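Local structure of levoglucosan dehydrogenase (Pseudarthrobacter phenanthrenivorans, 6A3F) at residues G383-L388 and V403-I408; R313-V318 and F330-T335; E238-S243 and G254-K259. The protein catalyses the NAD(+)-dependent oxidation of levoglucosan to 3-dehydrolevoglucosan, working as a homotetramer of the Gfo/Idh/MocA family. One frame throughout, in Å; residues are numbered along the deposited sequence.

Contact 1. Residues G383-L388 and V403-I408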
loop_
_atom_site.group_PDB
_atom_site.type_symbol
_atom_site.label_atom_id
_atom_site.label_comp_id
_atom_site.label_asym_id
_atom_site.label_seq_id
_atom_site.Cartn_x
_atom_site.Cartn_y
_atom_site.Cartn_z
ATOM N N GLY B 383 25.167 -20.159 -12.402
ATOM C CA GLY B 383 24.694 -19.801 -13.734
ATOM C C GLY B 383 24.324 -21.026 -14.544
ATOM O O GLY B 383 23.290 -21.089 -15.192
ATOM N N TYR B 384 25.159 -22.033 -14.435
ATOM C CA TYR B 384 24.927 -23.276 -15.126
ATOM C C TYR B 384 23.738 -24.052 -14.525
ATOM O O TYR B 384 22.932 -24.558 -15.300
ATOM C CB TYR B 384 26.236 -24.074 -15.131
ATOM C CG TYR B 384 26.138 -25.460 -15.722
ATOM C CD1 TYR B 384 25.346 -25.719 -16.830
ATOM C CD2 TYR B 384 26.875 -26.511 -15.187
ATOM C CE1 TYR B 384 25.250 -26.997 -17.373
ATOM C CE2 TYR B 384 26.764 -27.801 -15.696
ATOM C CZ TYR B 384 25.978 -28.035 -16.814
ATOM O OH TYR B 384 25.898 -29.304 -17.313
ATOM N N GLN B 385 23.585 -24.083 -13.182
ATOM C CA GLN B 385 22.448 -24.732 -12.552
ATOM C C GLN B 385 21.142 -24.066 -13.012
ATOM O O GLN B 385 20.137 -24.739 -13.241
ATOM C CB GLN B 385 22.557 -24.699 -11.022
ATOM C CG GLN B 385 21.422 -25.461 -10.336
ATOM C CD GLN B 385 21.432 -26.940 -10.665
ATOM O OE1 GLN B 385 22.241 -27.694 -10.125
ATOM N NE2 GLN B 385 20.546 -27.367 -11.549
ATOM N N VAL B 386 21.136 -22.741 -13.141
ATOM C CA VAL B 386 19.957 -22.069 -13.645
ATOM C C VAL B 386 19.711 -22.484 -15.105
ATOM O O VAL B 386 18.551 -22.737 -15.501
ATOM C CB VAL B 386 20.084 -20.539 -13.477
ATOM C CG1 VAL B 386 18.983 -19.788 -14.215
ATOM C CG2 VAL B 386 20.092 -20.184 -11.994
ATOM N N ALA B 387 20.763 -22.528 -15.914
ATOM C CA ALA B 387 20.575 -22.969 -17.329
ATOM C C ALA B 387 19.965 -24.378 -17.395
ATOM O O ALA B 387 19.129 -24.649 -18.310
ATOM C CB ALA B 387 21.890 -22.889 -18.075
ATOM N N LEU B 388 20.347 -25.250 -16.453
ATOM C CA LEU B 388 19.828 -26.641 -16.380
ATOM C C LEU B 388 18.360 -26.591 -15.974
ATOM O O LEU B 388 17.541 -27.336 -16.514
ATOM C CB LEU B 388 20.621 -27.505 -15.394
ATOM C CG LEU B 388 22.038 -27.908 -15.820
ATOM C CD1 LEU B 388 22.753 -28.624 -14.694
ATOM C CD2 LEU B 388 22.015 -28.782 -17.077
ATOM N N VAL B 403 9.557 -32.742 -15.103
ATOM C CA VAL B 403 10.919 -33.070 -15.494
ATOM C C VAL B 403 11.836 -32.827 -14.312
ATOM O O VAL B 403 11.785 -31.783 -13.645
ATOM C CB VAL B 403 11.371 -32.254 -16.706
ATOM C CG1 VAL B 403 12.856 -32.442 -17.032
ATOM C CG2 VAL B 403 10.471 -32.514 -17.891
ATOM N N ASP B 404 12.699 -33.804 -14.079
ATOM C CA ASP B 404 13.719 -33.660 -13.077
ATOM C C ASP B 404 14.846 -32.732 -13.481
ATOM O O ASP B 404 15.236 -32.629 -14.648
ATOM C CB ASP B 404 14.313 -35.022 -12.697
ATOM C CG ASP B 404 13.322 -35.948 -11.979
ATOM O OD1 ASP B 404 12.277 -35.575 -11.362
ATOM O OD2 ASP B 404 13.682 -37.136 -11.949
ATOM N N VAL B 405 15.368 -32.007 -12.505
ATOM C CA VAL B 405 16.452 -31.077 -12.766
ATOM C C VAL B 405 17.735 -31.704 -12.237
ATOM O O VAL B 405 17.864 -31.886 -11.050
ATOM C CB VAL B 405 16.236 -29.688 -12.127
ATOM C CG1 VAL B 405 17.335 -28.738 -12.576
ATOM C CG2 VAL B 405 14.869 -29.093 -12.441
ATOM N N PRO B 406 18.697 -31.998 -13.111
ATOM C CA PRO B 406 20.002 -32.452 -12.672
ATOM C C PRO B 406 20.652 -31.400 -11.778
ATOM O O PRO B 406 20.472 -30.215 -12.068
ATOM C CB PRO B 406 20.854 -32.578 -13.942
ATOM C CG PRO B 406 19.912 -32.378 -15.095
ATOM C CD PRO B 406 18.697 -31.677 -14.535
ATOM N N GLN B 407 21.415 -31.846 -10.773
ATOM C CA GLN B 407 21.894 -31.009 -9.708
ATOM C C GLN B 407 23.418 -31.084 -9.610
ATOM O O GLN B 407 23.940 -32.108 -9.246
ATOM C CB GLN B 407 21.282 -31.419 -8.361
ATOM C CG GLN B 407 21.357 -30.288 -7.332
ATOM C CD GLN B 407 21.123 -30.712 -5.901
ATOM O OE1 GLN B 407 20.011 -31.071 -5.500
ATOM N NE2 GLN B 407 22.170 -30.627 -5.096
ATOM N N ILE B 408 24.104 -29.967 -9.818
ATOM C CA ILE B 408 25.568 -29.951 -9.971
ATOM C C ILE B 408 26.288 -30.181 -8.631
ATOM O O ILE B 408 27.273 -30.937 -8.602
ATOM C CB ILE B 408 26.003 -28.616 -10.599
ATOM C CG1 ILE B 408 25.378 -28.455 -11.982
ATOM C CG2 ILE B 408 27.518 -28.470 -10.631
ATOM C CD1 ILE B 408 25.221 -27.025 -12.390
#
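Gln385 offers both ends of its carboxamide to the backbone of Pro406 and Ile408, a good example of how one side chain can do the work of a neighbouring strand. NE2 donates to the carbonyl of Pro406 (NE2 to O 2.9 Å, 173° at the hydrogen), and that acceptor lies almost exactly in the plane of the amide. The other branch receives an N-H two residues on, with Ile408 N 3.0 Å from Gln385 OE1 and an angle of 165°. Each donor also lies in the plane of the carbonyl it meets, so the pair of bonds fixes the rotation of the amide. The chain leaves the helix with CG anti to the backbone N and then bends at chi2 (63°), which brings the amide edge-on to the tail. Val405 CG1 sits 3.6 Å from Gln385 NE2 and closes one flank.

Ile408 supplies the apolar half. Its CD1 slants against the Tyr384 ring, 3.3 Å from CD2, and also reaches Leu388 CD1 at 3.7 Å. That same Leu388 methyl lies over one face of the Tyr384 ring, offset toward its rim, so phenol, leucine and isoleucine interlock. Tyr384 and Ile408 both continue onto helix 130-141, through Ser133, Lys134 and Tyr137. Upstream, Val403 and Val405 make backbone bonds to Val228 and Ser226. The arrangement is that of a C-terminal tail running from the edge strand 403-404 of the large sheet, along helix 380-399, to a helix of the Rossmann nucleotide-binding domain.

Contact 2. Residues R313-V318 and F330-T335. With SO4 (sulfate ion), chain C.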
loop_
_atom_site.group_PDB
_atom_site.type_symbol
_atom_site.label_atom_id
_atom_site.label_comp_id
_atom_site.label_asym_id
_atom_site.label_seq_id
_atom_site.Cartn_x
_atom_site.Cartn_y
_atom_site.Cartn_z
ATOM N N ARG B 313 11.753 -1.559 -3.495
ATOM C CA ARG B 313 12.891 -2.415 -3.098
ATOM C C ARG B 313 13.475 -2.062 -1.713
ATOM O O ARG B 313 14.149 -2.920 -1.142
ATOM C CB ARG B 313 14.038 -2.339 -4.111
ATOM C CG ARG B 313 14.792 -1.025 -4.171
ATOM C CD ARG B 313 15.414 -0.778 -5.519
ATOM N NE ARG B 313 14.346 -0.554 -6.476
ATOM C CZ ARG B 313 13.577 0.537 -6.467
ATOM N NH1 ARG B 313 14.041 1.663 -5.938
ATOM N NH2 ARG B 313 12.391 0.499 -7.077
ATOM N N ASP B 314 13.222 -0.869 -1.208
ATOM C CA ASP B 314 13.677 -0.503 0.123
ATOM C C ASP B 314 13.008 -1.270 1.251
ATOM O O ASP B 314 13.508 -1.226 2.398
ATOM C CB ASP B 314 13.476 0.992 0.394
ATOM C CG ASP B 314 14.332 1.882 -0.517
ATOM O OD1 ASP B 314 15.532 2.020 -0.244
ATOM O OD2 ASP B 314 13.760 2.459 -1.490
ATOM N N GLU B 315 11.919 -1.951 0.942
ATOM C CA GLU B 315 11.057 -2.594 1.863
ATOM C C GLU B 315 11.220 -4.108 1.817
ATOM O O GLU B 315 11.304 -4.705 0.731
ATOM C CB GLU B 315 9.584 -2.351 1.511
ATOM C CG GLU B 315 9.145 -0.930 1.703
ATOM C CD GLU B 315 7.750 -0.629 1.189
ATOM O OE1 GLU B 315 6.937 -1.560 1.015
ATOM O OE2 GLU B 315 7.484 0.551 0.987
ATOM N N LEU B 316 11.113 -4.719 3.002
ATOM C CA LEU B 316 10.806 -6.133 3.142
ATOM C C LEU B 316 9.613 -6.308 4.084
ATOM O O LEU B 316 9.598 -5.694 5.117
ATOM C CB LEU B 316 11.996 -6.929 3.689
ATOM C CG LEU B 316 11.812 -8.446 3.608
ATOM C CD1 LEU B 316 11.864 -8.942 2.157
ATOM C CD2 LEU B 316 12.897 -9.159 4.410
ATOM N N GLN B 317 8.643 -7.128 3.721
ATOM C CA GLN B 317 7.552 -7.412 4.604
ATOM C C GLN B 317 7.805 -8.758 5.300
ATOM O O GLN B 317 8.123 -9.756 4.636
ATOM C CB GLN B 317 6.221 -7.404 3.870
ATOM C CG GLN B 317 5.934 -6.055 3.237
ATOM C CD GLN B 317 4.626 -6.043 2.495
ATOM O OE1 GLN B 317 4.582 -5.813 1.289
ATOM N NE2 GLN B 317 3.543 -6.262 3.206
ATOM N N VAL B 318 7.586 -8.791 6.604
ATOM C CA VAL B 318 7.775 -10.061 7.351
ATOM C C VAL B 318 6.730 -10.168 8.446
ATOM O O VAL B 318 6.482 -9.192 9.121
ATOM C CB VAL B 318 9.193 -10.206 7.915
ATOM C CG1 VAL B 318 9.630 -9.060 8.818
ATOM C CG2 VAL B 318 9.402 -11.567 8.586
ATOM N N PHE B 330 2.048 -8.491 8.921
ATOM C CA PHE B 330 3.281 -8.153 8.273
ATOM C C PHE B 330 3.811 -6.780 8.711
ATOM O O PHE B 330 3.094 -5.730 8.636
ATOM C CB PHE B 330 3.104 -8.075 6.749
ATOM C CG PHE B 330 3.022 -9.440 6.111
ATOM C CD1 PHE B 330 4.176 -10.105 5.723
ATOM C CD2 PHE B 330 1.805 -10.020 5.854
ATOM C CE1 PHE B 330 4.097 -11.365 5.157
ATOM C CE2 PHE B 330 1.719 -11.279 5.266
ATOM C CZ PHE B 330 2.869 -11.935 4.901
ATOM N N ARG B 331 5.088 -6.783 9.070
ATOM C CA ARG B 331 5.878 -5.588 9.302
ATOM C C ARG B 331 6.523 -5.152 7.983
ATOM O O ARG B 331 7.210 -5.941 7.336
ATOM C CB ARG B 331 7.046 -5.829 10.270
ATOM C CG ARG B 331 6.622 -6.545 11.550
ATOM C CD ARG B 331 7.800 -6.880 12.438
ATOM N NE ARG B 331 7.380 -7.738 13.536
ATOM C CZ ARG B 331 8.098 -7.997 14.603
ATOM N NH1 ARG B 331 9.259 -7.391 14.785
ATOM N NH2 ARG B 331 7.638 -8.836 15.511
ATOM N N THR B 332 6.469 -3.862 7.710
ATOM C CA THR B 332 7.187 -3.267 6.604
ATOM C C THR B 332 8.533 -2.704 7.085
ATOM O O THR B 332 8.596 -1.633 7.761
ATOM C CB THR B 332 6.332 -2.165 5.961
ATOM O OG1 THR B 332 5.157 -2.774 5.453
ATOM C CG2 THR B 332 7.039 -1.497 4.815
ATOM N N VAL B 333 9.598 -3.426 6.799
ATOM C CA VAL B 333 10.914 -3.125 7.276
ATOM C C VAL B 333 11.686 -2.427 6.159
ATOM O O VAL B 333 11.840 -3.015 5.052
ATOM C CB VAL B 333 11.666 -4.395 7.744
ATOM C CG1 VAL B 333 13.077 -4.041 8.226
ATOM C CG2 VAL B 333 10.893 -5.139 8.800
ATOM N N TYR B 334 12.153 -1.181 6.437
ATOM C CA TYR B 334 13.001 -0.401 5.535
ATOM C C TYR B 334 14.488 -0.705 5.792
ATOM O O TYR B 334 14.973 -0.613 6.932
ATOM C CB TYR B 334 12.689 1.095 5.640
ATOM C CG TYR B 334 11.406 1.447 4.929
ATOM C CD1 TYR B 334 10.188 1.366 5.575
ATOM C CD2 TYR B 334 11.420 1.819 3.585
ATOM C CE1 TYR B 334 9.003 1.636 4.907
ATOM C CE2 TYR B 334 10.249 2.062 2.899
ATOM C CZ TYR B 334 9.038 1.986 3.555
ATOM O OH TYR B 334 7.892 2.227 2.843
ATOM N N THR B 335 15.227 -1.024 4.742
ATOM C CA THR B 335 16.625 -1.425 4.909
ATOM C C THR B 335 17.542 -0.226 5.129
ATOM O O THR B 335 17.399 0.846 4.550
ATOM C CB THR B 335 17.157 -2.298 3.764
ATOM O OG1 THR B 335 17.213 -1.574 2.541
ATOM C CG2 THR B 335 16.301 -3.523 3.577
HETATM S S SO4 C . 10.514 -8.766 17.854
HETATM O O1 SO4 C . 10.602 -10.089 17.119
HETATM O O2 SO4 C . 11.172 -7.765 17.002
HETATM O O3 SO4 C . 11.170 -8.757 19.203
HETATM O O4 SO4 C . 9.095 -8.393 18.044
HETATM O O HOH W 1 16.700 -3.008 0.116
HETATM O O HOH W 2 16.452 2.065 2.248
#
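Arg331 starts beside Val318 and ends at an anion, which makes it a useful guide through this contact. Its CB and CG lie against the carbonyl oxygen of Val318, each 3.6 Å from that O, the same atom that accepts the backbone N-H of Arg331. CG is anti to the carbonyl carbon of Arg331 (chi1 -49°), and from there the chain runs extended to NE, carrying the guanidinium well clear of the strand. The sulfate, probably from the crystallisation liquor, lies at the edge of that flat group and is held by two donors: NH1 to sulfate O2 at 3.0 Å and NH2 to sulfate O4, also at 3.0 Å. NH2 also forms a salt bridge with Asp323, NH1 bonds to the carbonyl of Arg327 of the second subunit, and the sulfate is further held by Gln324 N of that chain.

The backbone here is a beta hairpin, strands 315-320 and 330-334, at one border of the large mixed sheet. Leu316 with Val333 and Val318 with Arg331 are its antiparallel hydrogen-bonded pairs, and through residues 330-332 the sheet runs on into the second subunit.

On the face bearing Val318 and Val333, CG1 of the former meets CG2 of the latter at 4.1 Å. On the other face Glu315 lies alongside Tyr334, pointing the same way: its CG sits over one face of the ring, 3.4 Å from CE2, and the carboxylate is turned 72° from the ring plane. Glu315 OE2 lies 2.5 Å from Tyr334 OH, a doubtful weak hydrogen bond, and salt-bridges Arg312 of the third subunit. Where the hairpin opens, one water joins Arg313 O to Thr335 OG1, another spans Asp314 OD1 and Thr335 O, and Asp314 OD2 salt-bridges Arg313 of the third subunit.

Contact 3. Residues E238-S243 and G254-K259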
loop_
_atom_site.group_PDB
_atom_site.type_symbol
_atom_site.label_atom_id
_atom_site.label_comp_id
_atom_site.label_asym_id
_atom_site.label_seq_id
_atom_site.Cartn_x
_atom_site.Cartn_y
_atom_site.Cartn_z
ATOM N N GLU B 238 4.329 -12.025 -33.704
ATOM C CA GLU B 238 4.950 -11.354 -34.826
ATOM C C GLU B 238 5.289 -9.918 -34.417
ATOM O O GLU B 238 4.462 -9.223 -33.859
ATOM C CB GLU B 238 3.917 -11.433 -35.960
ATOM C CG GLU B 238 4.129 -10.570 -37.154
ATOM C CD GLU B 238 3.152 -11.013 -38.231
ATOM O OE1 GLU B 238 2.128 -10.343 -38.396
ATOM O OE2 GLU B 238 3.390 -12.088 -38.806
ATOM N N ARG B 239 6.446 -9.440 -34.815
ATOM C CA ARG B 239 6.759 -8.011 -34.595
ATOM C C ARG B 239 7.452 -7.407 -35.825
ATOM O O ARG B 239 8.087 -8.107 -36.632
ATOM C CB ARG B 239 7.694 -7.820 -33.402
ATOM C CG ARG B 239 7.052 -8.135 -32.054
ATOM C CD ARG B 239 8.077 -8.180 -30.928
ATOM N NE ARG B 239 7.428 -8.487 -29.647
ATOM C CZ ARG B 239 6.636 -7.660 -28.948
ATOM N NH1 ARG B 239 6.400 -6.424 -29.361
ATOM N NH2 ARG B 239 6.063 -8.102 -27.823
ATOM N N PRO B 240 7.354 -6.092 -35.932
ATOM C CA PRO B 240 8.016 -5.416 -37.045
ATOM C C PRO B 240 9.523 -5.328 -36.854
ATOM O O PRO B 240 9.978 -4.959 -35.788
ATOM C CB PRO B 240 7.469 -3.976 -37.027
ATOM C CG PRO B 240 6.977 -3.791 -35.606
ATOM C CD PRO B 240 6.485 -5.169 -35.203
ATOM N N LEU B 241 10.300 -5.576 -37.908
ATOM C CA LEU B 241 11.691 -5.265 -37.837
ATOM C C LEU B 241 11.840 -3.733 -37.825
ATOM O O LEU B 241 10.975 -3.028 -38.322
ATOM C CB LEU B 241 12.397 -5.921 -39.037
ATOM C CG LEU B 241 12.548 -7.441 -38.972
ATOM C CD1 LEU B 241 12.793 -8.043 -40.365
ATOM C CD2 LEU B 241 13.685 -7.866 -38.032
ATOM N N GLN B 242 12.924 -3.229 -37.231
ATOM C CA GLN B 242 13.340 -1.797 -37.356
ATOM C C GLN B 242 14.179 -1.638 -38.629
ATOM O O GLN B 242 15.276 -2.186 -38.688
ATOM C CB GLN B 242 14.204 -1.341 -36.178
ATOM C CG GLN B 242 13.429 -1.217 -34.876
ATOM C CD GLN B 242 14.275 -0.765 -33.701
ATOM O OE1 GLN B 242 15.161 -1.472 -33.218
ATOM N NE2 GLN B 242 13.999 0.439 -33.233
ATOM N N SER B 243 13.661 -0.929 -39.633
ATOM C CA SER B 243 14.338 -0.862 -40.973
ATOM C C SER B 243 15.635 -0.031 -40.883
ATOM O O SER B 243 16.573 -0.167 -41.692
ATOM C CB SER B 243 13.386 -0.334 -42.039
ATOM O OG SER B 243 13.308 1.083 -42.028
ATOM N N GLY B 254 6.835 4.554 -38.027
ATOM C CA GLY B 254 7.113 4.974 -39.429
ATOM C C GLY B 254 8.437 4.430 -39.959
ATOM O O GLY B 254 8.659 4.573 -41.151
ATOM N N GLY B 255 9.299 3.812 -39.112
ATOM C CA GLY B 255 10.584 3.168 -39.540
ATOM C C GLY B 255 10.496 1.651 -39.678
ATOM O O GLY B 255 11.499 0.966 -39.866
ATOM N N GLU B 256 9.291 1.103 -39.615
ATOM C CA GLU B 256 9.079 -0.353 -39.692
ATOM C C GLU B 256 9.631 -0.891 -41.015
ATOM O O GLU B 256 9.499 -0.232 -42.077
ATOM C CB GLU B 256 7.594 -0.731 -39.682
ATOM C CG GLU B 256 6.893 -0.474 -38.360
ATOM C CD GLU B 256 6.500 0.970 -38.065
ATOM O OE1 GLU B 256 6.506 1.807 -39.000
ATOM O OE2 GLU B 256 6.212 1.264 -36.882
ATOM N N GLY B 257 10.188 -2.095 -40.903
ATOM C CA GLY B 257 10.342 -3.027 -42.040
ATOM C C GLY B 257 9.294 -4.123 -42.009
ATOM O O GLY B 257 8.239 -3.999 -41.361
ATOM N N PRO B 258 9.570 -5.210 -42.728
ATOM C CA PRO B 258 8.809 -6.419 -42.666
ATOM C C PRO B 258 8.540 -6.967 -41.255
ATOM O O PRO B 258 9.364 -6.809 -40.369
ATOM C CB PRO B 258 9.700 -7.448 -43.386
ATOM C CG PRO B 258 10.465 -6.595 -44.364
ATOM C CD PRO B 258 10.738 -5.327 -43.595
ATOM N N LYS B 259 7.405 -7.632 -41.077
ATOM C CA LYS B 259 7.181 -8.391 -39.842
ATOM C C LYS B 259 8.012 -9.670 -39.842
ATOM O O LYS B 259 8.200 -10.297 -40.881
ATOM C CB LYS B 259 5.732 -8.857 -39.726
ATOM C CG LYS B 259 4.680 -7.770 -39.774
ATOM C CD LYS B 259 4.706 -6.879 -38.591
ATOM C CE LYS B 259 3.626 -5.828 -38.683
ATOM N NZ LYS B 259 2.288 -6.406 -38.441
#
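A two-stranded antiparallel sheet with a beta bulge brings Leu241 opposite two residues at once, Gly257 and Pro258. Leu241 N donates to Pro258 O at 2.9 Å, nearly straight at 174°, while Leu241 O takes the N-H of Gly257, also at 2.9 Å but from above the carbonyl plane. The division suits the sequence, since the nitrogen of Pro258 has no hydrogen to give. Pro240 and Lys259, a non-hydrogen-bonded pair, follow on one side of the bulge.

At the loop end Ser243 grips a single acceptor twice. Its backbone N and its OG both donate to Gly255 O, the hydroxyl at 2.8 Å from above the carbonyl plane. A chi1 of 82°, which sets OG between the backbone N and the carbonyl carbon, makes this chelation possible. Farther along, the chains of Glu238 and Lys259 cross at about a right angle, CG to CB 3.5 Å, and Lys259 CD lies near Pro240 N.

Arg239 turns away from the partner strand to bond the carbonyls of Ser186, Asp188 and Ser191 and to make a cation-pi contact with Phe197, its side chain about 8 Å from that of the NADH-binding Arg196. The Glu238 OE1 to Lys259 NZ salt bridge is long, 3.9 Å; at this exposed site it probably adds little, leaving cohesion probably to backbone bonds, the doubly bound Gly255 carbonyl and the aliphatic contacts of Lys259.

How the contacts relate
Along the chain the three contacts come in series: contact 3 closes first, then contact 2, then contact 1. Contacts 1 and 2 reach the same large mixed sheet from its two borders, strand 403-404 and strand 330-334, and their centres are about 31 Å apart. Contact 3 stands apart on a small two-stranded sheet, its centre about 36 Å from that of contact 1 and 43 Å from that of contact 2. None touches another. The division illustrates how one sheet can serve two ends: the 330-334 border continues into another subunit of the tetramer, whereas the 403-404 border leads the chain terminus toward the nucleotide-binding domain.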